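Local coordinates for SAV1430 (Staphylococcus aureus subsp. aureus Mu50, PDB 2FFM), which is of unknown function but belongs with the N-terminal domains of Nfu/NifU scaffold proteins, which is consistent with a part in iron-sulfur cluster assembly, at residues K2-S7 with K16-E21; T32-S37 with D44-E49; G50-F55 with D64-A69. One frame throughout, in Å; residues are numbered along the deposited sequence.

Contact 1: K2-S7 with K16-E21; sequences KIISIS and KITLSE
A classic beta bulge interrupts the regular pairing of strands 3-8 and 14-19 where Ile-4 and Ser-5 both face Thr-18. The evidence is a shared acceptor: Thr-18 O takes a bond from Ile-4 N at 2.9 Å, N-H...O angle 161°, and a weak one from Ser-5 N at 3.3 Å. Thr-18 N answers with a bond to Ser-5 O of 2.7 Å, and Ser-7 N also bonds to Lys-16 O at 3.0 Å. Near the other end, Lys-2 O accepts Ser-20 N at 3.1 Å and, weakly, Ser-20 OG. The two strand segments run antiparallel at 162°, with strand 3-8 at the edge of the sheet and strand 14-19 next to strand 60-65. On the side of the sheet packed by helix 71-80, Ile-3 folds back over its neighbours: chi1 -61° and a bend at chi2 bring CD1 to 3.3 Å from Ile-17 CG2, with Leu-19 CG somewhat farther off. Ile-17 also touches Val-78 of that helix, while Ile-3 and Leu-19 both reach Phe-82. The bulge turns Ile-4 toward the partner strand, where its CG2 branch crosses Thr-18 CG2 at 3.5 Å.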
ATOM      1  N   LYS A   2      -6.767   3.675  -9.929  1.00 62.69           N
ATOM      2  CA  LYS A   2      -5.759   3.010 -10.742  1.00 59.94           C
ATOM      3  C   LYS A   2      -4.325   3.309 -10.315  1.00 58.02           C
ATOM      4  O   LYS A   2      -4.006   4.416  -9.879  1.00 58.34           O
ATOM      5  CB  LYS A   2      -5.938   3.432 -12.205  1.00 60.53           C
ATOM      6  CG  LYS A   2      -4.972   2.778 -13.177  1.00 60.81           C
ATOM      7  CD  LYS A   2      -5.113   3.326 -14.589  1.00 58.63           C
ATOM      8  CE  LYS A   2      -4.634   4.758 -14.701  1.00 57.99           C
ATOM      9  NZ  LYS A   2      -4.495   5.153 -16.134  1.00 56.56           N
ATOM     10  N   ILE A   3      -3.463   2.307 -10.452  1.00 55.64           N
ATOM     11  CA  ILE A   3      -2.051   2.460 -10.135  1.00 51.38           C
ATOM     12  C   ILE A   3      -1.396   3.071 -11.363  1.00 49.36           C
ATOM     13  O   ILE A   3      -1.558   2.561 -12.470  1.00 48.81           O
ATOM     14  CB  ILE A   3      -1.381   1.111  -9.879  1.00 51.45           C
ATOM     15  CG1 ILE A   3      -2.037   0.425  -8.682  1.00 50.89           C
ATOM     16  CG2 ILE A   3       0.107   1.310  -9.663  1.00 50.43           C
ATOM     17  CD1 ILE A   3      -2.056   1.280  -7.441  1.00 53.29           C
ATOM     18  N   ILE A   4      -0.661   4.162 -11.166  1.00 47.24           N
ATOM     19  CA  ILE A   4       0.018   4.840 -12.265  1.00 44.93           C
ATOM     20  C   ILE A   4       1.515   4.547 -12.282  1.00 41.23           C
ATOM     21  O   ILE A   4       2.179   4.757 -13.298  1.00 41.38           O
ATOM     22  CB  ILE A   4      -0.188   6.374 -12.190  1.00 47.43           C
ATOM     23  CG1 ILE A   4       0.437   7.051 -13.417  1.00 48.80           C
ATOM     24  CG2 ILE A   4       0.451   6.922 -10.928  1.00 47.70           C
ATOM     25  CD1 ILE A   4       0.086   8.535 -13.556  1.00 49.22           C
ATOM     26  N   SER A   5       2.038   4.052 -11.162  1.00 38.29           N
ATOM     27  CA  SER A   5       3.466   3.749 -11.052  1.00 35.69           C
ATOM     28  C   SER A   5       3.842   2.909  -9.832  1.00 33.71           C
ATOM     29  O   SER A   5       3.333   3.130  -8.739  1.00 34.63           O
ATOM     30  CB  SER A   5       4.262   5.059 -11.023  1.00 34.90           C
ATOM     31  OG  SER A   5       5.592   4.844 -10.598  1.00 34.69           O
ATOM     32  N   ILE A   6       4.737   1.946 -10.038  1.00 31.37           N
ATOM     33  CA  ILE A   6       5.230   1.066  -8.979  1.00 31.60           C
ATOM     34  C   ILE A   6       6.750   1.146  -9.030  1.00 32.50           C
ATOM     35  O   ILE A   6       7.356   0.899 -10.078  1.00 31.52           O
ATOM     36  CB  ILE A   6       4.795  -0.413  -9.203  1.00 31.70           C
ATOM     37  CG1 ILE A   6       3.268  -0.494  -9.317  1.00 31.03           C
ATOM     38  CG2 ILE A   6       5.293  -1.300  -8.049  1.00 28.93           C
ATOM     39  CD1 ILE A   6       2.719  -1.889  -9.471  1.00 31.43           C
ATOM     40  N   SER A   7       7.378   1.506  -7.918  1.00 33.25           N
ATOM     41  CA  SER A   7       8.832   1.628  -7.923  1.00 34.11           C
ATOM     42  C   SER A   7       9.522   0.972  -6.747  1.00 34.69           C
ATOM     43  O   SER A   7       8.892   0.406  -5.862  1.00 34.67           O
ATOM     44  CB  SER A   7       9.232   3.101  -7.981  1.00 31.06           C
ATOM     45  OG  SER A   7       8.579   3.750  -9.051  1.00 34.80           O
ATOM     46  N   LYS A  16       7.122   1.979  -3.279  1.00 27.96           N
ATOM     47  CA  LYS A  16       6.267   3.140  -3.462  1.00 27.05           C
ATOM     48  C   LYS A  16       5.330   2.945  -4.650  1.00 27.63           C
ATOM     49  O   LYS A  16       5.769   2.807  -5.794  1.00 26.88           O
ATOM     50  CB  LYS A  16       7.126   4.388  -3.670  1.00 26.06           C
ATOM     51  CG  LYS A  16       6.342   5.676  -3.795  1.00 27.61           C
ATOM     52  CD  LYS A  16       7.264   6.869  -4.000  1.00 30.62           C
ATOM     53  CE  LYS A  16       6.476   8.158  -4.217  1.00 31.93           C
ATOM     54  NZ  LYS A  16       7.357   9.340  -4.449  1.00 33.91           N
ATOM     55  N   ILE A  17       4.033   2.923  -4.354  1.00 27.02           N
ATOM     56  CA  ILE A  17       2.993   2.755  -5.352  1.00 26.77           C
ATOM     57  C   ILE A  17       2.273   4.092  -5.521  1.00 30.18           C
ATOM     58  O   ILE A  17       1.643   4.586  -4.588  1.00 31.71           O
ATOM     59  CB  ILE A  17       1.989   1.685  -4.894  1.00 26.23           C
ATOM     60  CG1 ILE A  17       2.729   0.369  -4.662  1.00 26.19           C
ATOM     61  CG2 ILE A  17       0.881   1.502  -5.940  1.00 25.51           C
ATOM     62  CD1 ILE A  17       1.854  -0.745  -4.109  1.00 23.80           C
ATOM     63  N   THR A  18       2.377   4.687  -6.704  1.00 32.02           N
ATOM     64  CA  THR A  18       1.718   5.964  -6.952  1.00 35.71           C
ATOM     65  C   THR A  18       0.332   5.751  -7.567  1.00 38.10           C
ATOM     66  O   THR A  18       0.190   5.069  -8.576  1.00 35.74           O
ATOM     67  CB  THR A  18       2.570   6.845  -7.877  1.00 35.65           C
ATOM     68  OG1 THR A  18       3.878   6.997  -7.311  1.00 39.04           O
ATOM     69  CG2 THR A  18       1.944   8.213  -8.029  1.00 36.87           C
ATOM     70  N   LEU A  19      -0.690   6.331  -6.943  1.00 42.56           N
ATOM     71  CA  LEU A  19      -2.058   6.201  -7.430  1.00 45.42           C
ATOM     72  C   LEU A  19      -2.487   7.434  -8.220  1.00 48.20           C
ATOM     73  O   LEU A  19      -1.835   8.478  -8.165  1.00 47.89           O
ATOM     74  CB  LEU A  19      -3.015   5.970  -6.258  1.00 45.83           C
ATOM     75  CG  LEU A  19      -2.616   4.811  -5.336  1.00 46.47           C
ATOM     76  CD1 LEU A  19      -1.597   5.320  -4.339  1.00 49.56           C
ATOM     77  CD2 LEU A  19      -3.816   4.252  -4.602  1.00 47.58           C
ATOM     78  N   SER A  20      -3.583   7.305  -8.961  1.00 52.06           N
ATOM     79  CA  SER A  20      -4.092   8.410  -9.765  1.00 54.69           C
ATOM     80  C   SER A  20      -4.805   9.430  -8.882  1.00 56.71           C
ATOM     81  O   SER A  20      -4.503  10.631  -8.925  1.00 56.06           O
ATOM     82  CB  SER A  20      -5.042   7.883 -10.856  1.00 55.23           C
ATOM     83  OG  SER A  20      -6.021   6.986 -10.344  1.00 53.28           O
ATOM     84  N   GLU A  21      -5.741   8.937  -8.075  1.00 58.16           N
ATOM     85  CA  GLU A  21      -6.516   9.774  -7.165  1.00 59.19           C
ATOM     86  C   GLU A  21      -5.643  10.216  -5.989  1.00 58.57           C
ATOM     87  O   GLU A  21      -5.160   9.387  -5.215  1.00 56.92           O
ATOM     88  CB  GLU A  21      -7.734   8.996  -6.659  1.00 61.14           C
ATOM     89  CG  GLU A  21      -8.930   9.863  -6.323  1.00 65.47           C
ATOM     90  CD  GLU A  21     -10.167   9.047  -5.988  1.00 68.47           C
ATOM     91  OE1 GLU A  21     -10.562   8.194  -6.815  1.00 69.91           O
ATOM     92  OE2 GLU A  21     -10.750   9.260  -4.901  1.00 70.42           O
TER

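Contact 2: T32-S37 with D44-E49; sequences TKVDDS and DILKVE
Leu-46 and Val-34 supply most of the 196 Å² buried here, 72 and 66 Å² respectively, and Lys-47 adds 24 Å². The first two side chains both leave their backbones toward the opposing segment and slide past each other in opposite directions rather than meeting end on. Val-34 therefore touches the root of Leu-46, its CG1 branch lying 3.4 Å from Leu-46 CB and 3.8 Å from Leu-46 CD2. With chi1 -48°, CG1 stands opposite the carbonyl carbon of Val-34, and this is the methyl that makes the nearest side-chain approaches. Leu-46, going the other way, carries CD2 past the valine to the backbone before it: CD2 is 3.3 Å from Lys-33 C and 4.0 Å from Thr-32 C, a methyl laid against peptide groups. The contact thus joins the irregular chain that follows strand 29-31 to the C-terminal part of helix 40-46, two parts of the helical connection between the adjacent antiparallel strands 29-31 and 51-57. Leu-46 serves both neighbours, since it also touches Ile-54 of strand 51-57, and Gln-38 borders it from the intervening loop. Lys-47 takes a lesser share through the apolar part of its chain, with CG 4.1 Å from Val-34 CG1 and the rest extended beyond that point. No hydrogen bond spans the two segments, so the association rests on apolar contact; within 44-49, Val-48 N bonds to Ile-45 O at 2.9 Å.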
ATOM      1  N   THR A  32      -1.564   0.089  10.183  1.00 36.10           N
ATOM      2  CA  THR A  32      -0.920  -1.178  10.495  1.00 37.54           C
ATOM      3  C   THR A  32      -1.920  -2.318  10.656  1.00 38.23           C
ATOM      4  O   THR A  32      -1.546  -3.487  10.597  1.00 37.73           O
ATOM      5  CB  THR A  32      -0.066  -1.061  11.786  1.00 37.43           C
ATOM      6  OG1 THR A  32      -0.905  -0.647  12.866  1.00 39.30           O
ATOM      7  CG2 THR A  32       1.053  -0.049  11.600  1.00 33.95           C
ATOM      8  N   LYS A  33      -3.188  -1.972  10.852  1.00 39.53           N
ATOM      9  CA  LYS A  33      -4.246  -2.967  11.033  1.00 42.07           C
ATOM     10  C   LYS A  33      -5.564  -2.500  10.414  1.00 42.93           C
ATOM     11  O   LYS A  33      -5.808  -1.301  10.292  1.00 43.99           O
ATOM     12  CB  LYS A  33      -4.457  -3.243  12.525  1.00 43.01           C
ATOM     13  CG  LYS A  33      -4.704  -1.989  13.379  1.00 45.27           C
ATOM     14  CD  LYS A  33      -4.913  -2.339  14.865  1.00 45.96           C
ATOM     15  CE  LYS A  33      -4.959  -1.094  15.768  1.00 45.73           C
ATOM     16  NZ  LYS A  33      -3.671  -0.320  15.799  1.00 44.11           N
ATOM     17  N   VAL A  34      -6.422  -3.443  10.039  1.00 42.43           N
ATOM     18  CA  VAL A  34      -7.694  -3.085   9.426  1.00 43.05           C
ATOM     19  C   VAL A  34      -8.793  -2.744  10.430  1.00 43.82           C
ATOM     20  O   VAL A  34      -8.857  -3.317  11.523  1.00 44.83           O
ATOM     21  CB  VAL A  34      -8.221  -4.220   8.520  1.00 42.84           C
ATOM     22  CG1 VAL A  34      -7.110  -4.713   7.603  1.00 43.78           C
ATOM     23  CG2 VAL A  34      -8.765  -5.353   9.356  1.00 42.78           C
ATOM     24  N   ASP A  35      -9.638  -1.786  10.051  1.00 41.90           N
ATOM     25  CA  ASP A  35     -10.789  -1.377  10.850  1.00 41.40           C
ATOM     26  C   ASP A  35     -11.684  -0.459  10.034  1.00 41.18           C
ATOM     27  O   ASP A  35     -11.230   0.246   9.138  1.00 40.60           O
ATOM     28  CB  ASP A  35     -10.384  -0.712  12.172  1.00 42.75           C
ATOM     29  CG  ASP A  35      -9.825   0.667  11.990  1.00 43.15           C
ATOM     30  OD1 ASP A  35     -10.159   1.555  12.808  1.00 41.79           O
ATOM     31  OD2 ASP A  35      -9.042   0.858  11.041  1.00 44.45           O
ATOM     32  N   ASP A  36     -12.967  -0.491  10.359  1.00 42.36           N
ATOM     33  CA  ASP A  36     -13.989   0.269   9.656  1.00 42.24           C
ATOM     34  C   ASP A  36     -13.745   1.758   9.358  1.00 40.45           C
ATOM     35  O   ASP A  36     -14.344   2.293   8.429  1.00 41.09           O
ATOM     36  CB  ASP A  36     -15.308   0.112  10.405  1.00 45.84           C
ATOM     37  CG  ASP A  36     -15.244   0.677  11.805  1.00 48.25           C
ATOM     38  OD1 ASP A  36     -14.448   0.163  12.619  1.00 52.50           O
ATOM     39  OD2 ASP A  36     -15.981   1.642  12.090  1.00 50.84           O
ATOM     40  N   SER A  37     -12.886   2.428  10.122  1.00 36.92           N
ATOM     41  CA  SER A  37     -12.636   3.846   9.884  1.00 35.08           C
ATOM     42  C   SER A  37     -11.767   4.125   8.657  1.00 33.57           C
ATOM     43  O   SER A  37     -11.973   5.121   7.959  1.00 35.69           O
ATOM     44  CB  SER A  37     -12.006   4.510  11.119  1.00 34.45           C
ATOM     45  OG  SER A  37     -10.725   3.986  11.405  1.00 35.24           O
ATOM     46  N   ASP A  44      -8.270  -3.765   2.412  1.00 28.08           N
ATOM     47  CA  ASP A  44      -8.068  -4.911   1.556  1.00 30.75           C
ATOM     48  C   ASP A  44      -6.592  -5.173   1.351  1.00 30.35           C
ATOM     49  O   ASP A  44      -6.175  -6.320   1.279  1.00 32.07           O
ATOM     50  CB  ASP A  44      -8.785  -4.735   0.219  1.00 31.91           C
ATOM     51  CG  ASP A  44     -10.306  -4.820   0.359  1.00 34.65           C
ATOM     52  OD1 ASP A  44     -10.804  -5.289   1.416  1.00 35.86           O
ATOM     53  OD2 ASP A  44     -11.013  -4.429  -0.595  1.00 36.30           O
ATOM     54  N   ILE A  45      -5.793  -4.117   1.284  1.00 30.01           N
ATOM     55  CA  ILE A  45      -4.364  -4.292   1.104  1.00 29.90           C
ATOM     56  C   ILE A  45      -3.750  -4.928   2.353  1.00 30.78           C
ATOM     57  O   ILE A  45      -2.966  -5.865   2.250  1.00 32.70           O
ATOM     58  CB  ILE A  45      -3.678  -2.940   0.781  1.00 28.93           C
ATOM     59  CG1 ILE A  45      -4.212  -2.417  -0.555  1.00 28.69           C
ATOM     60  CG2 ILE A  45      -2.162  -3.108   0.730  1.00 25.32           C
ATOM     61  CD1 ILE A  45      -3.608  -1.108  -1.017  1.00 28.75           C
ATOM     62  N   LEU A  46      -4.108  -4.428   3.530  1.00 29.99           N
ATOM     63  CA  LEU A  46      -3.588  -4.987   4.776  1.00 30.86           C
ATOM     64  C   LEU A  46      -3.882  -6.484   4.948  1.00 29.97           C
ATOM     65  O   LEU A  46      -3.073  -7.216   5.504  1.00 27.37           O
ATOM     66  CB  LEU A  46      -4.158  -4.223   5.973  1.00 32.19           C
ATOM     67  CG  LEU A  46      -3.460  -2.931   6.376  1.00 32.58           C
ATOM     68  CD1 LEU A  46      -3.262  -2.049   5.165  1.00 37.26           C
ATOM     69  CD2 LEU A  46      -4.299  -2.222   7.428  1.00 34.48           C
ATOM     70  N   LYS A  47      -5.046  -6.925   4.479  1.00 30.34           N
ATOM     71  CA  LYS A  47      -5.438  -8.323   4.581  1.00 31.58           C
ATOM     72  C   LYS A  47      -4.581  -9.219   3.683  1.00 32.46           C
ATOM     73  O   LYS A  47      -4.672 -10.451   3.750  1.00 35.51           O
ATOM     74  CB  LYS A  47      -6.914  -8.500   4.206  1.00 32.46           C
ATOM     75  CG  LYS A  47      -7.917  -7.975   5.226  1.00 34.29           C
ATOM     76  CD  LYS A  47      -9.351  -8.143   4.725  1.00 36.37           C
ATOM     77  CE  LYS A  47     -10.342  -7.418   5.643  1.00 39.29           C
ATOM     78  NZ  LYS A  47     -11.682  -7.214   5.005  1.00 39.61           N
ATOM     79  N   VAL A  48      -3.763  -8.605   2.832  1.00 32.67           N
ATOM     80  CA  VAL A  48      -2.879  -9.355   1.945  1.00 32.12           C
ATOM     81  C   VAL A  48      -1.741  -9.960   2.756  1.00 32.27           C
ATOM     82  O   VAL A  48      -1.042  -9.258   3.480  1.00 31.05           O
ATOM     83  CB  VAL A  48      -2.298  -8.444   0.846  1.00 32.09           C
ATOM     84  CG1 VAL A  48      -1.253  -9.199   0.043  1.00 31.96           C
ATOM     85  CG2 VAL A  48      -3.417  -7.973  -0.066  1.00 31.76           C
ATOM     86  N   GLU A  49      -1.587 -11.276   2.646  1.00 34.24           N
ATOM     87  CA  GLU A  49      -0.548 -12.026   3.351  1.00 35.95           C
ATOM     88  C   GLU A  49       0.827 -11.491   2.981  1.00 36.10           C
ATOM     89  O   GLU A  49       1.258 -11.596   1.830  1.00 37.66           O
ATOM     90  CB  GLU A  49      -0.650 -13.509   2.967  1.00 39.32           C
ATOM     91  CG  GLU A  49       0.513 -14.425   3.411  1.00 42.21           C
ATOM     92  CD  GLU A  49       0.265 -15.132   4.740  1.00 44.74           C
ATOM     93  OE1 GLU A  49       1.087 -16.029   5.108  1.00 42.85           O
ATOM     94  OE2 GLU A  49      -0.748 -14.790   5.409  1.00 43.03           O
TER

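Contact 3: G50-F55 with D64-A69; sequences GVKSIF and DKENDA
Lys-52 and Glu-66 cross at about a right angle, and their charged ends form a salt bridge between Lys-52 NZ and Glu-66 OE2. The modelled separation of those two atoms, 2.5 Å, is doubtfully short. The lysine reaches this place by bending: CG starts opposite the backbone N, chi1 174°, and the chain then turns at each later torsion, so that CD and CE also lie beside the carboxylate. Glu-66 is bent as well, at chi2 -71°, and its CG rests 3.3 Å from Gly-50 O. That carbonyl oxygen accepts Glu-66 N in its own plane, which ties the base of the glutamate to the residue just before the strand that bears its partner. Ser-53 and Asp-64 project from the same face of the sheet, and Ser-53 OG lies 2.9 Å from Asp-64 OD2. The same residues form a classic beta bulge in the hairpin of strands 51-57 and 60-65, for Lys-52 and Ser-53 both face Asp-64. Asp-64 O accepts Lys-52 N. A weak bond of 3.3 Å runs from Ser-53 N to Asp-64 O. Asp-64 N completes the pairing through a nearly straight bond to Ser-53 O, 3.0 Å with an N-H...O angle of 173°. The side chain of Lys-65 starts away from strand 51-57, beside the type I turn from Glu-66 to Ala-69. Its NZ bonds to Glu-66 O at 3.0 Å and also to Ala-69 O, with a further bond to Asn-13 OD1. Ala-69 N approaches Glu-66 O from the opposite face to Lys-65 NZ, so one carbonyl gathers both the turn and the lysine. Ala-69 CB comes back to within 4.0 Å of Gly-50 CA.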
ATOM      1  N   GLY A  50       1.515 -10.915   3.959  1.00 35.72           N
ATOM      2  CA  GLY A  50       2.836 -10.380   3.697  1.00 34.48           C
ATOM      3  C   GLY A  50       2.928  -8.877   3.869  1.00 33.48           C
ATOM      4  O   GLY A  50       4.018  -8.331   4.042  1.00 34.29           O
ATOM      5  N   VAL A  51       1.791  -8.198   3.802  1.00 30.67           N
ATOM      6  CA  VAL A  51       1.785  -6.761   3.982  1.00 29.11           C
ATOM      7  C   VAL A  51       1.936  -6.471   5.464  1.00 29.76           C
ATOM      8  O   VAL A  51       1.197  -7.007   6.290  1.00 30.94           O
ATOM      9  CB  VAL A  51       0.472  -6.141   3.464  1.00 28.95           C
ATOM     10  CG1 VAL A  51       0.410  -4.658   3.821  1.00 23.32           C
ATOM     11  CG2 VAL A  51       0.384  -6.322   1.947  1.00 27.85           C
ATOM     12  N   LYS A  52       2.903  -5.630   5.803  1.00 30.80           N
ATOM     13  CA  LYS A  52       3.143  -5.276   7.198  1.00 32.61           C
ATOM     14  C   LYS A  52       2.413  -3.981   7.579  1.00 31.05           C
ATOM     15  O   LYS A  52       1.649  -3.959   8.536  1.00 29.28           O
ATOM     16  CB  LYS A  52       4.653  -5.131   7.454  1.00 35.55           C
ATOM     17  CG  LYS A  52       5.011  -4.626   8.861  1.00 40.49           C
ATOM     18  CD  LYS A  52       4.908  -5.725   9.920  1.00 45.22           C
ATOM     19  CE  LYS A  52       6.267  -6.384  10.169  1.00 47.74           C
ATOM     20  NZ  LYS A  52       6.890  -6.859   8.893  1.00 49.08           N
ATOM     21  N   SER A  53       2.659  -2.906   6.836  1.00 31.57           N
ATOM     22  CA  SER A  53       2.007  -1.629   7.114  1.00 32.89           C
ATOM     23  C   SER A  53       1.852  -0.846   5.825  1.00 31.31           C
ATOM     24  O   SER A  53       2.359  -1.252   4.779  1.00 30.64           O
ATOM     25  CB  SER A  53       2.827  -0.788   8.096  1.00 34.49           C
ATOM     26  OG  SER A  53       3.869  -0.108   7.414  1.00 36.03           O
ATOM     27  N   ILE A  54       1.171   0.293   5.920  1.00 30.34           N
ATOM     28  CA  ILE A  54       0.937   1.157   4.768  1.00 29.59           C
ATOM     29  C   ILE A  54       1.101   2.626   5.131  1.00 28.43           C
ATOM     30  O   ILE A  54       0.515   3.097   6.096  1.00 29.13           O
ATOM     31  CB  ILE A  54      -0.499   0.968   4.205  1.00 30.59           C
ATOM     32  CG1 ILE A  54      -0.700  -0.479   3.763  1.00 29.28           C
ATOM     33  CG2 ILE A  54      -0.739   1.912   3.029  1.00 27.04           C
ATOM     34  CD1 ILE A  54       0.259  -0.901   2.680  1.00 34.91           C
ATOM     35  N   PHE A  55       1.917   3.339   4.366  1.00 28.95           N
ATOM     36  CA  PHE A  55       2.110   4.767   4.584  1.00 27.47           C
ATOM     37  C   PHE A  55       1.360   5.422   3.443  1.00 27.96           C
ATOM     38  O   PHE A  55       1.672   5.178   2.283  1.00 26.12           O
ATOM     39  CB  PHE A  55       3.586   5.152   4.501  1.00 25.59           C
ATOM     40  CG  PHE A  55       3.843   6.628   4.682  1.00 22.87           C
ATOM     41  CD1 PHE A  55       3.546   7.259   5.886  1.00 20.06           C
ATOM     42  CD2 PHE A  55       4.429   7.377   3.662  1.00 20.91           C
ATOM     43  CE1 PHE A  55       3.837   8.612   6.075  1.00 21.33           C
ATOM     44  CE2 PHE A  55       4.723   8.730   3.842  1.00 20.46           C
ATOM     45  CZ  PHE A  55       4.427   9.349   5.050  1.00 20.44           C
ATOM     46  N   ASP A  64       4.775  -1.727   3.069  1.00 30.89           N
ATOM     47  CA  ASP A  64       5.884  -2.445   3.685  1.00 34.09           C
ATOM     48  C   ASP A  64       5.477  -3.909   3.803  1.00 34.93           C
ATOM     49  O   ASP A  64       4.398  -4.224   4.311  1.00 33.72           O
ATOM     50  CB  ASP A  64       6.202  -1.914   5.092  1.00 36.61           C
ATOM     51  CG  ASP A  64       6.798  -0.520   5.082  1.00 38.89           C
ATOM     52  OD1 ASP A  64       7.768  -0.274   4.342  1.00 40.96           O
ATOM     53  OD2 ASP A  64       6.302   0.339   5.834  1.00 43.28           O
ATOM     54  N   LYS A  65       6.347  -4.795   3.335  1.00 36.13           N
ATOM     55  CA  LYS A  65       6.092  -6.224   3.384  1.00 37.13           C
ATOM     56  C   LYS A  65       6.776  -6.821   4.600  1.00 38.87           C
ATOM     57  O   LYS A  65       7.544  -6.146   5.280  1.00 38.11           O
ATOM     58  CB  LYS A  65       6.638  -6.899   2.126  1.00 35.84           C
ATOM     59  CG  LYS A  65       8.162  -6.967   2.072  1.00 36.37           C
ATOM     60  CD  LYS A  65       8.638  -7.770   0.864  1.00 35.14           C
ATOM     61  CE  LYS A  65      10.143  -8.016   0.897  1.00 33.41           C
ATOM     62  NZ  LYS A  65      10.541  -8.824   2.079  1.00 33.71           N
ATOM     63  N   GLU A  66       6.482  -8.088   4.871  1.00 41.63           N
ATOM     64  CA  GLU A  66       7.098  -8.796   5.982  1.00 45.46           C
ATOM     65  C   GLU A  66       8.509  -9.159   5.525  1.00 46.50           C
ATOM     66  O   GLU A  66       8.730  -9.429   4.343  1.00 46.43           O
ATOM     67  CB  GLU A  66       6.309 -10.069   6.303  1.00 48.25           C
ATOM     68  CG  GLU A  66       4.906  -9.823   6.838  1.00 51.72           C
ATOM     69  CD  GLU A  66       4.915  -9.256   8.245  1.00 54.17           C
ATOM     70  OE1 GLU A  66       3.827  -8.913   8.769  1.00 55.49           O
ATOM     71  OE2 GLU A  66       6.016  -9.158   8.834  1.00 54.55           O
ATOM     72  N   ASN A  67       9.458  -9.158   6.454  1.00 48.15           N
ATOM     73  CA  ASN A  67      10.848  -9.484   6.131  1.00 50.13           C
ATOM     74  C   ASN A  67      10.991 -10.854   5.477  1.00 51.26           C
ATOM     75  O   ASN A  67      11.868 -11.066   4.636  1.00 52.68           O
ATOM     76  CB  ASN A  67      11.713  -9.446   7.394  1.00 50.98           C
ATOM     77  CG  ASN A  67      13.169  -9.796   7.114  1.00 53.68           C
ATOM     78  OD1 ASN A  67      13.868  -9.075   6.392  1.00 54.68           O
ATOM     79  ND2 ASN A  67      13.633 -10.914   7.678  1.00 52.53           N
ATOM     80  N   ASP A  68      10.124 -11.780   5.863  1.00 50.53           N
ATOM     81  CA  ASP A  68      10.170 -13.121   5.317  1.00 51.48           C
ATOM     82  C   ASP A  68       9.388 -13.286   4.014  1.00 49.01           C
ATOM     83  O   ASP A  68       9.525 -14.302   3.336  1.00 49.52           O
ATOM     84  CB  ASP A  68       9.662 -14.113   6.361  1.00 55.53           C
ATOM     85  CG  ASP A  68      10.403 -13.990   7.687  1.00 60.48           C
ATOM     86  OD1 ASP A  68      10.298 -12.916   8.324  1.00 63.35           O
ATOM     87  OD2 ASP A  68      11.090 -14.959   8.092  1.00 62.69           O
ATOM     88  N   ALA A  69       8.577 -12.294   3.662  1.00 45.59           N
ATOM     89  CA  ALA A  69       7.789 -12.371   2.442  1.00 42.75           C
ATOM     90  C   ALA A  69       8.539 -11.803   1.241  1.00 41.54           C
ATOM     91  O   ALA A  69       9.526 -11.084   1.391  1.00 40.28           O
ATOM     92  CB  ALA A  69       6.473 -11.637   2.630  1.00 41.43           C
TER

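From the N terminus, contact 1 closes first, pairing the opening strand 3-8 with strand 14-19 across a short hairpin loop. Contact 2 follows, folding residues 32-37, which come after edge strand 29-31, back onto the end of helix 40-46. Contact 3 then closes the hairpin of strands 51-57 and 60-65. The three lie in series, and none nests within or crosses another. Contacts 1 and 3 belong to one five-stranded antiparallel sheet, their centres about 17 Å apart, linked in it by the adjacent strands 14-19 and 60-65 without touching. Contact 2 touches contact 3 directly: Ile-45 CG2 packs 3.8 Å from Ile-54 CD1, where helix 40-46 lies against the sheet.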